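PDB 2JEP: xyloglucanase, which probably hydrolyses the beta-1,4-glucan backbone of xyloglucan from plant cell walls, as a family 5 glycoside hydrolase. Local coordinates for residues K257-F271 / F312-S326. Sequence-based numbering, arbitrary orientation.
With EDO (1,2-ethanediol), chain D.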
loop_
_atom_site.group_PDB
_atom_site.type_symbol
_atom_site.label_atom_id
_atom_site.label_comp_id
_atom_site.label_asym_id
_atom_site.label_seq_id
_atom_site.Cartn_x
_atom_site.Cartn_y
_atom_site.Cartn_z
ATOM N N LYS A 257 -4.456 10.872 17.015
ATOM C CA LYS A 257 -4.292 9.479 16.603
ATOM C C LYS A 257 -2.857 9.230 16.168
ATOM O O LYS A 257 -2.173 10.154 15.719
ATOM C CB LYS A 257 -5.210 9.150 15.421
ATOM C CG LYS A 257 -6.635 9.672 15.532
ATOM C CD LYS A 257 -7.349 9.108 16.727
ATOM C CE LYS A 257 -8.809 9.553 16.778
ATOM N NZ LYS A 257 -8.957 10.986 17.162
ATOM N N ARG A 258 -2.407 7.984 16.302
ATOM C CA ARG A 258 -1.188 7.554 15.602
ATOM C C ARG A 258 -1.504 6.321 14.755
ATOM O O ARG A 258 -0.682 5.399 14.594
ATOM C CB ARG A 258 -0.012 7.288 16.554
ATOM C CG ARG A 258 0.623 8.588 17.087
ATOM C CD ARG A 258 1.321 9.369 15.983
ATOM N NE ARG A 258 1.990 10.568 16.480
ATOM C CZ ARG A 258 1.357 11.717 16.738
ATOM N NH1 ARG A 258 0.055 11.887 16.519
ATOM N NH2 ARG A 258 2.047 12.726 17.234
ATOM N N ILE A 259 -2.723 6.337 14.210
ATOM C CA ILE A 259 -3.172 5.315 13.270
ATOM C C ILE A 259 -3.633 6.010 12.003
ATOM O O ILE A 259 -4.249 7.070 12.056
ATOM C CB ILE A 259 -4.282 4.434 13.867
ATOM C CG1 ILE A 259 -3.731 3.658 15.064
ATOM C CG2 ILE A 259 -4.847 3.467 12.807
ATOM C CD1 ILE A 259 -4.778 2.959 15.845
ATOM N N MET A 260 -3.261 5.430 10.863
ATOM C CA MET A 260 -3.653 5.905 9.531
ATOM C C MET A 260 -4.488 4.804 8.879
ATOM O O MET A 260 -4.329 3.629 9.225
ATOM C CB MET A 260 -2.432 6.111 8.635
ATOM C CG MET A 260 -1.306 6.894 9.222
ATOM S SD MET A 260 0.107 6.906 8.108
ATOM C CE MET A 260 0.970 8.417 8.634
ATOM N N ILE A 261 -5.319 5.177 7.905
ATOM C CA ILE A 261 -6.210 4.235 7.229
ATOM C C ILE A 261 -5.795 4.073 5.770
ATOM O O ILE A 261 -5.558 5.050 5.070
ATOM C CB ILE A 261 -7.674 4.702 7.283
ATOM C CG1 ILE A 261 -8.103 5.055 8.719
ATOM C CG2 ILE A 261 -8.615 3.644 6.728
ATOM C CD1 ILE A 261 -7.944 3.920 9.743
ATOM N N SER A 262 -5.686 2.812 5.346
ATOM C CA SER A 262 -5.282 2.458 3.987
ATOM C C SER A 262 -6.461 2.169 3.089
ATOM O O SER A 262 -7.387 1.525 3.531
ATOM C CB SER A 262 -4.451 1.194 4.059
ATOM O OG SER A 262 -4.230 0.621 2.797
ATOM N N ALA A 263 -6.402 2.643 1.838
ATOM C CA ALA A 263 -7.270 2.140 0.765
ATOM C C ALA A 263 -6.437 2.138 -0.509
ATOM O O ALA A 263 -5.399 2.841 -0.592
ATOM C CB ALA A 263 -8.564 3.005 0.587
ATOM N N HIS A 264 -6.852 1.310 -1.474
ATOM C CA HIS A 264 -6.220 1.244 -2.789
ATOM C C HIS A 264 -7.219 1.667 -3.854
ATOM O O HIS A 264 -8.410 1.519 -3.649
ATOM C CB HIS A 264 -5.705 -0.171 -3.075
ATOM C CG HIS A 264 -4.586 -0.605 -2.176
ATOM N ND1 HIS A 264 -4.102 -1.897 -2.143
ATOM C CD2 HIS A 264 -3.914 0.076 -1.214
ATOM C CE1 HIS A 264 -3.133 -1.968 -1.234
ATOM N NE2 HIS A 264 -2.989 -0.783 -0.661
ATOM N N TYR A 265 -6.731 2.177 -4.978
ATOM C CA TYR A 265 -7.632 2.741 -5.977
ATOM C C TYR A 265 -7.164 2.437 -7.390
ATOM O O TYR A 265 -6.114 2.917 -7.819
ATOM C CB TYR A 265 -7.741 4.250 -5.796
ATOM C CG TYR A 265 -8.896 4.870 -6.545
ATOM C CD1 TYR A 265 -10.180 4.779 -6.045
ATOM C CD2 TYR A 265 -8.723 5.491 -7.785
ATOM C CE1 TYR A 265 -11.247 5.334 -6.741
ATOM C CE2 TYR A 265 -9.787 6.037 -8.467
ATOM C CZ TYR A 265 -11.038 5.955 -7.937
ATOM O OH TYR A 265 -12.131 6.496 -8.595
ATOM N N TYR A 266 -7.969 1.656 -8.105
ATOM C CA TYR A 266 -7.704 1.295 -9.485
ATOM C C TYR A 266 -9.009 1.363 -10.296
ATOM O O TYR A 266 -9.190 0.588 -11.240
ATOM C CB TYR A 266 -7.128 -0.110 -9.564
ATOM C CG TYR A 266 -5.766 -0.341 -8.917
ATOM C CD1 TYR A 266 -4.606 -0.062 -9.597
ATOM C CD2 TYR A 266 -5.659 -0.892 -7.662
ATOM C CE1 TYR A 266 -3.374 -0.363 -9.059
ATOM C CE2 TYR A 266 -4.434 -1.187 -7.106
ATOM C CZ TYR A 266 -3.291 -0.900 -7.795
ATOM O OH TYR A 266 -2.043 -1.239 -7.319
ATOM N N SER A 267 -9.899 2.278 -9.931
ATOM C CA SER A 267 -11.182 2.375 -10.619
ATOM C C SER A 267 -11.156 3.434 -11.697
ATOM O O SER A 267 -10.551 4.475 -11.516
ATOM C CB SER A 267 -12.291 2.722 -9.637
ATOM O OG SER A 267 -12.474 1.695 -8.665
ATOM N N PRO A 268 -11.837 3.188 -12.822
ATOM C CA PRO A 268 -12.516 1.970 -13.206
ATOM C C PRO A 268 -11.539 0.937 -13.717
ATOM O O PRO A 268 -10.642 1.247 -14.499
ATOM C CB PRO A 268 -13.463 2.431 -14.328
ATOM C CG PRO A 268 -12.713 3.568 -14.965
ATOM C CD PRO A 268 -11.901 4.218 -13.885
ATOM N N TRP A 269 -11.718 -0.302 -13.267
ATOM C CA TRP A 269 -10.754 -1.363 -13.560
ATOM C C TRP A 269 -10.590 -1.607 -15.042
ATOM O O TRP A 269 -9.500 -1.926 -15.508
ATOM C CB TRP A 269 -11.205 -2.657 -12.895
ATOM C CG TRP A 269 -10.235 -3.791 -13.026
ATOM C CD1 TRP A 269 -10.399 -4.925 -13.767
ATOM C CD2 TRP A 269 -8.946 -3.888 -12.411
ATOM N NE1 TRP A 269 -9.286 -5.727 -13.652
ATOM C CE2 TRP A 269 -8.377 -5.108 -12.835
ATOM C CE3 TRP A 269 -8.192 -3.041 -11.574
ATOM C CZ2 TRP A 269 -7.127 -5.541 -12.396
ATOM C CZ3 TRP A 269 -6.935 -3.480 -11.144
ATOM C CH2 TRP A 269 -6.431 -4.730 -11.554
ATOM N N ASP A 270 -11.664 -1.468 -15.811
ATOM C CA ASP A 270 -11.582 -1.717 -17.227
ATOM C C ASP A 270 -10.511 -0.859 -17.905
ATOM O O ASP A 270 -9.818 -1.341 -18.803
ATOM C CB ASP A 270 -12.960 -1.687 -17.919
ATOM C CG ASP A 270 -13.731 -0.362 -17.816
ATOM O OD1 ASP A 270 -13.278 0.606 -17.190
ATOM O OD2 ASP A 270 -14.874 -0.363 -18.376
ATOM N N PHE A 271 -10.351 0.375 -17.431
ATOM C CA PHE A 271 -9.249 1.227 -17.860
ATOM C C PHE A 271 -7.931 0.892 -17.194
ATOM O O PHE A 271 -6.906 0.737 -17.859
ATOM C CB PHE A 271 -9.591 2.708 -17.580
ATOM C CG PHE A 271 -8.439 3.650 -17.781
ATOM C CD1 PHE A 271 -7.925 3.881 -19.043
ATOM C CD2 PHE A 271 -7.817 4.242 -16.696
ATOM C CE1 PHE A 271 -6.817 4.719 -19.230
ATOM C CE2 PHE A 271 -6.705 5.059 -16.861
ATOM C CZ PHE A 271 -6.195 5.297 -18.142
ATOM N N PHE A 312 -12.822 9.529 7.833
ATOM C CA PHE A 312 -11.581 9.307 8.561
ATOM C C PHE A 312 -10.756 10.549 8.782
ATOM O O PHE A 312 -10.355 10.820 9.915
ATOM C CB PHE A 312 -10.754 8.208 7.885
ATOM C CG PHE A 312 -11.465 6.901 7.819
ATOM C CD1 PHE A 312 -11.799 6.235 8.989
ATOM C CD2 PHE A 312 -11.794 6.324 6.601
ATOM C CE1 PHE A 312 -12.466 5.064 8.946
ATOM C CE2 PHE A 312 -12.469 5.117 6.567
ATOM C CZ PHE A 312 -12.789 4.491 7.741
ATOM N N VAL A 313 -10.447 11.296 7.725
ATOM C CA VAL A 313 -9.536 12.437 7.871
ATOM C C VAL A 313 -10.078 13.441 8.883
ATOM O O VAL A 313 -9.312 13.970 9.717
ATOM C CB VAL A 313 -9.235 13.141 6.523
ATOM C CG1 VAL A 313 -8.285 14.343 6.757
ATOM C CG2 VAL A 313 -8.582 12.153 5.510
ATOM N N THR A 314 -11.385 13.688 8.814
ATOM C CA THR A 314 -12.030 14.640 9.718
ATOM C C THR A 314 -11.980 14.201 11.169
ATOM O O THR A 314 -12.246 15.023 12.060
ATOM C CB THR A 314 -13.525 14.848 9.376
ATOM O OG1 THR A 314 -14.260 13.622 9.476
ATOM C CG2 THR A 314 -13.705 15.487 8.016
ATOM N N GLN A 315 -11.758 12.913 11.408
ATOM C CA GLN A 315 -11.696 12.373 12.775
ATOM C C GLN A 315 -10.270 12.275 13.286
ATOM O O GLN A 315 -10.031 11.745 14.381
ATOM C CB GLN A 315 -12.375 11.008 12.822
ATOM C CG GLN A 315 -13.829 10.985 12.317
ATOM C CD GLN A 315 -14.702 12.101 12.878
ATOM O OE1 GLN A 315 -15.174 12.976 12.141
ATOM N NE2 GLN A 315 -14.918 12.069 14.178
ATOM N N GLY A 316 -9.315 12.747 12.489
ATOM C CA GLY A 316 -7.924 12.782 12.906
ATOM C C GLY A 316 -7.066 11.616 12.423
ATOM O O GLY A 316 -5.904 11.497 12.814
ATOM N N TYR A 317 -7.607 10.779 11.536
ATOM C CA TYR A 317 -6.834 9.676 10.956
ATOM C C TYR A 317 -6.332 10.076 9.566
ATOM O O TYR A 317 -7.144 10.296 8.667
ATOM C CB TYR A 317 -7.698 8.426 10.812
ATOM C CG TYR A 317 -8.227 7.881 12.111
ATOM C CD1 TYR A 317 -7.478 6.995 12.857
ATOM C CD2 TYR A 317 -9.484 8.238 12.595
ATOM C CE1 TYR A 317 -7.924 6.494 14.055
ATOM C CE2 TYR A 317 -9.955 7.729 13.798
ATOM C CZ TYR A 317 -9.177 6.841 14.521
ATOM O OH TYR A 317 -9.630 6.310 15.699
ATOM N N PRO A 318 -5.013 10.147 9.386
ATOM C CA PRO A 318 -4.536 10.275 8.010
ATOM C C PRO A 318 -5.008 9.094 7.160
ATOM O O PRO A 318 -5.172 7.991 7.665
ATOM C CB PRO A 318 -3.008 10.230 8.161
ATOM C CG PRO A 318 -2.748 10.656 9.574
ATOM C CD PRO A 318 -3.900 10.065 10.343
ATOM N N VAL A 319 -5.208 9.348 5.878
ATOM C CA VAL A 319 -5.522 8.309 4.903
ATOM C C VAL A 319 -4.372 8.222 3.916
ATOM O O VAL A 319 -3.861 9.243 3.447
ATOM C CB VAL A 319 -6.848 8.611 4.184
ATOM C CG1 VAL A 319 -7.086 7.678 2.997
ATOM C CG2 VAL A 319 -8.004 8.497 5.184
ATOM N N VAL A 320 -3.962 6.981 3.654
ATOM C CA VAL A 320 -2.974 6.687 2.637
ATOM C C VAL A 320 -3.635 5.862 1.539
ATOM O O VAL A 320 -4.107 4.746 1.809
ATOM C CB VAL A 320 -1.770 5.914 3.244
ATOM C CG1 VAL A 320 -0.739 5.568 2.155
ATOM C CG2 VAL A 320 -1.118 6.724 4.382
ATOM N N ILE A 321 -3.667 6.421 0.332
ATOM C CA ILE A 321 -4.113 5.681 -0.824
ATOM C C ILE A 321 -2.854 4.937 -1.280
ATOM O O ILE A 321 -2.038 5.426 -2.082
ATOM C CB ILE A 321 -4.684 6.585 -1.923
ATOM C CG1 ILE A 321 -5.840 7.439 -1.363
ATOM C CG2 ILE A 321 -5.109 5.743 -3.129
ATOM C CD1 ILE A 321 -7.047 6.690 -0.793
ATOM N N GLY A 322 -2.646 3.773 -0.679
ATOM C CA GLY A 322 -1.363 3.096 -0.738
ATOM C C GLY A 322 -0.955 2.531 -2.067
ATOM O O GLY A 322 0.202 2.179 -2.242
ATOM N N GLU A 323 -1.919 2.420 -2.985
ATOM C CA GLU A 323 -1.653 2.025 -4.379
ATOM C C GLU A 323 -2.671 2.697 -5.273
ATOM O O GLU A 323 -3.855 2.739 -4.951
ATOM C CB GLU A 323 -1.824 0.513 -4.584
ATOM C CG GLU A 323 -0.933 -0.360 -3.726
ATOM C CD GLU A 323 -1.124 -1.846 -3.925
ATOM O OE1 GLU A 323 -1.764 -2.229 -4.926
ATOM O OE2 GLU A 323 -0.602 -2.612 -3.077
ATOM N N PHE A 324 -2.194 3.193 -6.416
ATOM C CA PHE A 324 -3.056 3.594 -7.510
ATOM C C PHE A 324 -2.198 3.548 -8.784
ATOM O O PHE A 324 -0.972 3.625 -8.718
ATOM C CB PHE A 324 -3.636 5.003 -7.322
ATOM C CG PHE A 324 -2.634 6.109 -7.534
ATOM C CD1 PHE A 324 -1.830 6.525 -6.512
ATOM C CD2 PHE A 324 -2.528 6.759 -8.752
ATOM C CE1 PHE A 324 -0.891 7.518 -6.715
ATOM C CE2 PHE A 324 -1.606 7.752 -8.941
ATOM C CZ PHE A 324 -0.782 8.134 -7.942
ATOM N N GLY A 325 -2.845 3.508 -9.946
ATOM C CA GLY A 325 -2.142 3.552 -11.214
ATOM C C GLY A 325 -2.929 2.884 -12.315
ATOM O O GLY A 325 -4.008 2.304 -12.083
ATOM N N SER A 326 -2.368 2.928 -13.526
ATOM C CA SER A 326 -2.991 2.331 -14.693
ATOM C C SER A 326 -1.966 1.625 -15.567
ATOM O O SER A 326 -0.823 2.091 -15.711
ATOM C CB SER A 326 -3.796 3.364 -15.477
ATOM O OG SER A 326 -2.995 4.434 -15.931
HETATM C C1 EDO D . 4.794 11.930 19.994
HETATM O O1 EDO D . 5.510 10.718 19.720
HETATM C C2 EDO D . 5.475 13.070 19.233
HETATM O O2 EDO D . 5.081 13.046 17.845
HETATM O O HOH W 1 -5.000 12.870 15.026
HETATM O O HOH W 2 -11.399 12.343 16.588
#
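Neighbouring parallel strands of a TIM barrel, 259-265 and 319-324, pair here and bring His-264, Tyr-266 and Glu-323 together at their C-terminal ends, where family 5 glycosidases have their active site. Ile-261 grips the residues flanking Val-319, its N giving to Pro-318 O (2.8 Å) and its O accepting from Val-320 N (2.9 Å). Glu-323 lies over one face of the His-264 imidazole, with CG 3.7 Å from the ring centroid. Its chain runs extended beyond CG (chi2 179°), which carries the carboxylate toward CE1, stacked with the planes 21° apart. Glu-323 OE1 lies at the edge of the Tyr-266 ring, in its plane, and takes the proton of Tyr-266 OH (2.6 Å) on its anti side, ring and carboxylate turned 77° apart. A phenylalanine in place of Tyr-266 would probably leave OE1 without this donor, the carboxylate held mainly by its Arg-87 salt bridge at OE2 and the stack on His-264. At the other barrel end, one of two Lys-257 conformers lays CG over the centre of the Tyr-317 ring and, bent at chi2 and chi4, brings NZ to Gln-315 O (3.1 Å). Ile-261 CG1 meets a face of Phe-312. His-264 ND1 is hydrogen-bonded to Glu-182 OE2. Helix 298-313 packs on Tyr-265 and Val-319, helix 35-42 covers Met-260 and Pro-318, and strand 357-362 touches Tyr-266 and Glu-323 through Trp-361.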